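Local coordinates for uncharacterized protein (Cytophaga hutchinsonii, PDB 3OMT) that is of unknown function but, as a member of the Xre family, is probably the DNA-binding antitoxin of a toxin-antitoxin pair, at residues A[20-25]-A[58-63]. Sequence-based numbering, arbitrary orientation.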
ATOM      1  N   LYS A  20     -11.219   2.882 -15.510  1.00  8.22           N
ATOM      2  CA  LYS A  20     -10.411   2.528 -16.671  1.00  8.73           C
ATOM      3  C   LYS A  20     -11.155   1.636 -17.678  1.00  8.44           C
ATOM      4  O   LYS A  20     -10.634   1.362 -18.751  1.00  9.79           O
ATOM      5  CB  LYS A  20      -9.077   1.900 -16.249  1.00  9.82           C
ATOM      6  CG  LYS A  20      -8.172   2.883 -15.545  1.00 10.97           C
ATOM      7  CD  LYS A  20      -7.826   4.057 -16.430  1.00 13.99           C
ATOM      8  CE  LYS A  20      -6.703   4.940 -15.907  1.00 17.35           C
ATOM      9  NZ  LYS A  20      -6.527   6.005 -16.936  1.00 19.14           N
ATOM     10  N   GLY A  21     -12.367   1.192 -17.339  1.00  7.92           N
ATOM     11  CA  GLY A  21     -13.115   0.297 -18.220  1.00  9.42           C
ATOM     12  C   GLY A  21     -12.555  -1.137 -18.279  1.00  9.68           C
ATOM     13  O   GLY A  21     -12.710  -1.838 -19.270  1.00 10.23           O
ATOM     14  N   LYS A  22     -11.901  -1.587 -17.218  1.00 10.95           N
ATOM     15  CA  LYS A  22     -11.333  -2.933 -17.161  1.00 11.04           C
ATOM     16  C   LYS A  22     -12.116  -3.809 -16.200  1.00 11.05           C
ATOM     17  O   LYS A  22     -12.719  -3.333 -15.276  1.00 13.69           O
ATOM     18  CB  LYS A  22      -9.862  -2.875 -16.726  1.00 10.90           C
ATOM     19  CG  LYS A  22      -9.012  -2.042 -17.615  1.00 11.89           C
ATOM     20  CD  LYS A  22      -9.026  -2.489 -19.081  1.00 11.42           C
ATOM     21  CE  LYS A  22      -7.924  -1.825 -19.834  1.00 14.40           C
ATOM     22  NZ  LYS A  22      -7.937  -2.095 -21.294  1.00 16.63           N
ATOM     23  N   THR A  23     -12.138  -5.101 -16.461  1.00 12.44           N
ATOM     24  CA  THR A  23     -12.891  -6.050 -15.650  1.00 11.84           C
ATOM     25  C   THR A  23     -11.922  -6.784 -14.736  1.00 11.44           C
ATOM     26  O   THR A  23     -10.691  -6.777 -14.960  1.00 10.99           O
ATOM     27  CB  THR A  23     -13.585  -7.071 -16.576  1.00 11.37           C
ATOM     28  OG1 THR A  23     -12.563  -7.776 -17.309  1.00 14.05           O
ATOM     29  CG2 THR A  23     -14.544  -6.355 -17.584  1.00 16.27           C
ATOM     30  N   ASN A  24     -12.479  -7.501 -13.771  1.00 10.78           N
ATOM     31  CA  ASN A  24     -11.686  -8.393 -12.932  1.00 11.55           C
ATOM     32  C   ASN A  24     -10.973  -9.442 -13.776  1.00 10.51           C
ATOM     33  O   ASN A  24      -9.824  -9.756 -13.537  1.00 10.41           O
ATOM     34  CB  ASN A  24     -12.536  -9.105 -11.878  1.00 12.78           C
ATOM     35  CG  ASN A  24     -13.053  -8.191 -10.794  1.00 13.72           C
ATOM     36  OD1 ASN A  24     -12.871  -6.971 -10.829  1.00 17.25           O
ATOM     37  ND2 ASN A  24     -13.709  -8.795  -9.780  1.00 18.69           N
ATOM     38  N   LEU A  25     -11.668  -9.982 -14.758  1.00 10.90           N
ATOM     39  CA  LEU A  25     -11.051 -10.965 -15.703  1.00 11.84           C
ATOM     40  C   LEU A  25      -9.841 -10.378 -16.406  1.00 11.83           C
ATOM     41  O   LEU A  25      -8.776 -10.974 -16.448  1.00 11.23           O
ATOM     42  CB  LEU A  25     -12.079 -11.416 -16.756  1.00 13.13           C
ATOM     43  CG  LEU A  25     -11.544 -12.333 -17.878  1.00 15.35           C
ATOM     44  CD1 LEU A  25     -11.055 -13.638 -17.283  1.00 15.60           C
ATOM     45  CD2 LEU A  25     -12.642 -12.585 -18.965  1.00 19.14           C
ATOM     46  N   GLU A  58       0.825  -0.295 -12.721  1.00 10.98           N
ATOM     47  CA  GLU A  58       1.495  -0.283 -14.006  1.00 11.62           C
ATOM     48  C   GLU A  58       0.562  -0.831 -15.128  1.00 11.94           C
ATOM     49  O   GLU A  58       0.465  -0.233 -16.224  1.00 13.22           O
ATOM     50  CB  GLU A  58       2.797  -1.078 -13.906  1.00 12.58           C
ATOM     51  CG  GLU A  58       3.514  -1.205 -15.250  1.00 16.59           C
ATOM     52  CD  GLU A  58       4.695  -2.181 -15.170  1.00 23.95           C
ATOM     53  OE1 GLU A  58       4.597  -3.242 -14.494  1.00 28.41           O
ATOM     54  OE2 GLU A  58       5.706  -1.909 -15.831  1.00 29.17           O
ATOM     55  N   ALA A  59      -0.135  -1.918 -14.850  1.00 11.30           N
ATOM     56  CA  ALA A  59      -1.084  -2.532 -15.782  1.00 11.13           C
ATOM     57  C   ALA A  59      -2.199  -1.576 -16.170  1.00 10.94           C
ATOM     58  O   ALA A  59      -2.572  -1.480 -17.356  1.00 12.42           O
ATOM     59  CB  ALA A  59      -1.655  -3.848 -15.209  1.00 11.85           C
ATOM     60  N   LEU A  60      -2.706  -0.863 -15.174  1.00 10.38           N
ATOM     61  CA  LEU A  60      -3.798   0.096 -15.365  1.00 11.29           C
ATOM     62  C   LEU A  60      -3.371   1.464 -15.823  1.00 11.69           C
ATOM     63  O   LEU A  60      -4.230   2.306 -16.175  1.00 12.52           O
ATOM     64  CB  LEU A  60      -4.618   0.230 -14.096  1.00 11.70           C
ATOM     65  CG  LEU A  60      -5.479  -0.972 -13.799  1.00  9.62           C
ATOM     66  CD1 LEU A  60      -6.010  -0.974 -12.404  1.00 12.51           C
ATOM     67  CD2 LEU A  60      -6.650  -1.140 -14.820  1.00 13.13           C
ATOM     68  N   ASN A  61      -2.079   1.732 -15.779  1.00 12.01           N
ATOM     69  CA  ASN A  61      -1.533   3.061 -16.128  1.00 13.91           C
ATOM     70  C   ASN A  61      -2.065   4.203 -15.245  1.00 13.89           C
ATOM     71  O   ASN A  61      -2.532   5.261 -15.739  1.00 14.85           O
ATOM     72  CB  ASN A  61      -1.781   3.403 -17.609  1.00 14.88           C
ATOM     73  CG  ASN A  61      -0.936   4.560 -18.069  1.00 18.78           C
ATOM     74  OD1 ASN A  61       0.134   4.789 -17.536  1.00 25.53           O
ATOM     75  ND2 ASN A  61      -1.418   5.300 -19.048  1.00 26.70           N
ATOM     76  N   VAL A  62      -2.022   3.957 -13.933  1.00 11.62           N
ATOM     77  CA  VAL A  62      -2.424   4.921 -12.934  1.00 11.54           C
ATOM     78  C   VAL A  62      -1.327   4.998 -11.896  1.00 10.47           C
ATOM     79  O   VAL A  62      -0.543   4.063 -11.715  1.00 10.11           O
ATOM     80  CB  VAL A  62      -3.798   4.534 -12.217  1.00 12.72           C
ATOM     81  CG1 VAL A  62      -4.898   4.485 -13.222  1.00 18.06           C
ATOM     82  CG2 VAL A  62      -3.686   3.216 -11.405  1.00 12.18           C
ATOM     83  N   ASP A  63      -1.293   6.117 -11.180  1.00 10.77           N
ATOM     84  CA  ASP A  63      -0.422   6.258 -10.030  1.00 10.74           C
ATOM     85  C   ASP A  63      -0.890   5.225  -9.007  1.00  9.76           C
ATOM     86  O   ASP A  63      -2.067   5.134  -8.702  1.00  8.81           O
ATOM     87  CB  ASP A  63      -0.574   7.689  -9.486  1.00 11.76           C
ATOM     88  CG  ASP A  63       0.319   8.014  -8.321  1.00 13.21           C
ATOM     89  OD1 ASP A  63       0.917   7.166  -7.720  1.00 12.71           O
ATOM     90  OD2 ASP A  63       0.390   9.225  -7.991  1.00 21.70           O
TER
HETATM   91  O   HOH W   1      -3.908   7.276 -16.599  1.00 30.70           O
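The aliphatic chain of Lys20 runs across the C-terminal end of helix 50-60; it and Val62 point in opposite directions and meet through CE and CG1. Its CB lies near Leu60 CD2, while farther along CE presses on Val62 CG1 at 3.3 Å, tighter than usual for two carbons. The bend at chi2 (-61°) turns the chain off its direct line to Leu60, so that it runs past Leu60 O, 3.6 Å from CE, and reaches Val62. A water accepts from Lys20 NZ at 2.9 Å and donates to Asn61 O at 2.6 Å. Lysine suits the place because its methylenes cover buried Leu60 and Val62 while its ammonium reaches this bridging water. Lys22 lays CG against the same Leu60 methyl, CG to CD2 3.8 Å, and makes a cation-pi contact with Trp26. Leu60 also packs on Val16, Leu17 and Trp26. Gly21 and Asn61, both at positive phi, end their helices in Schellman motifs, a backbone shape that glycine and asparagine readily adopt; the Asn61 amide oxygen bonds Lys72 of the second subunit. Thr23 then caps Trp26 N to start helix 24-30. The contact thus joins the turn between helices 13-20 and 24-30 to the end of helix 50-60, within the all-helical bundle of a helix-turn-helix domain.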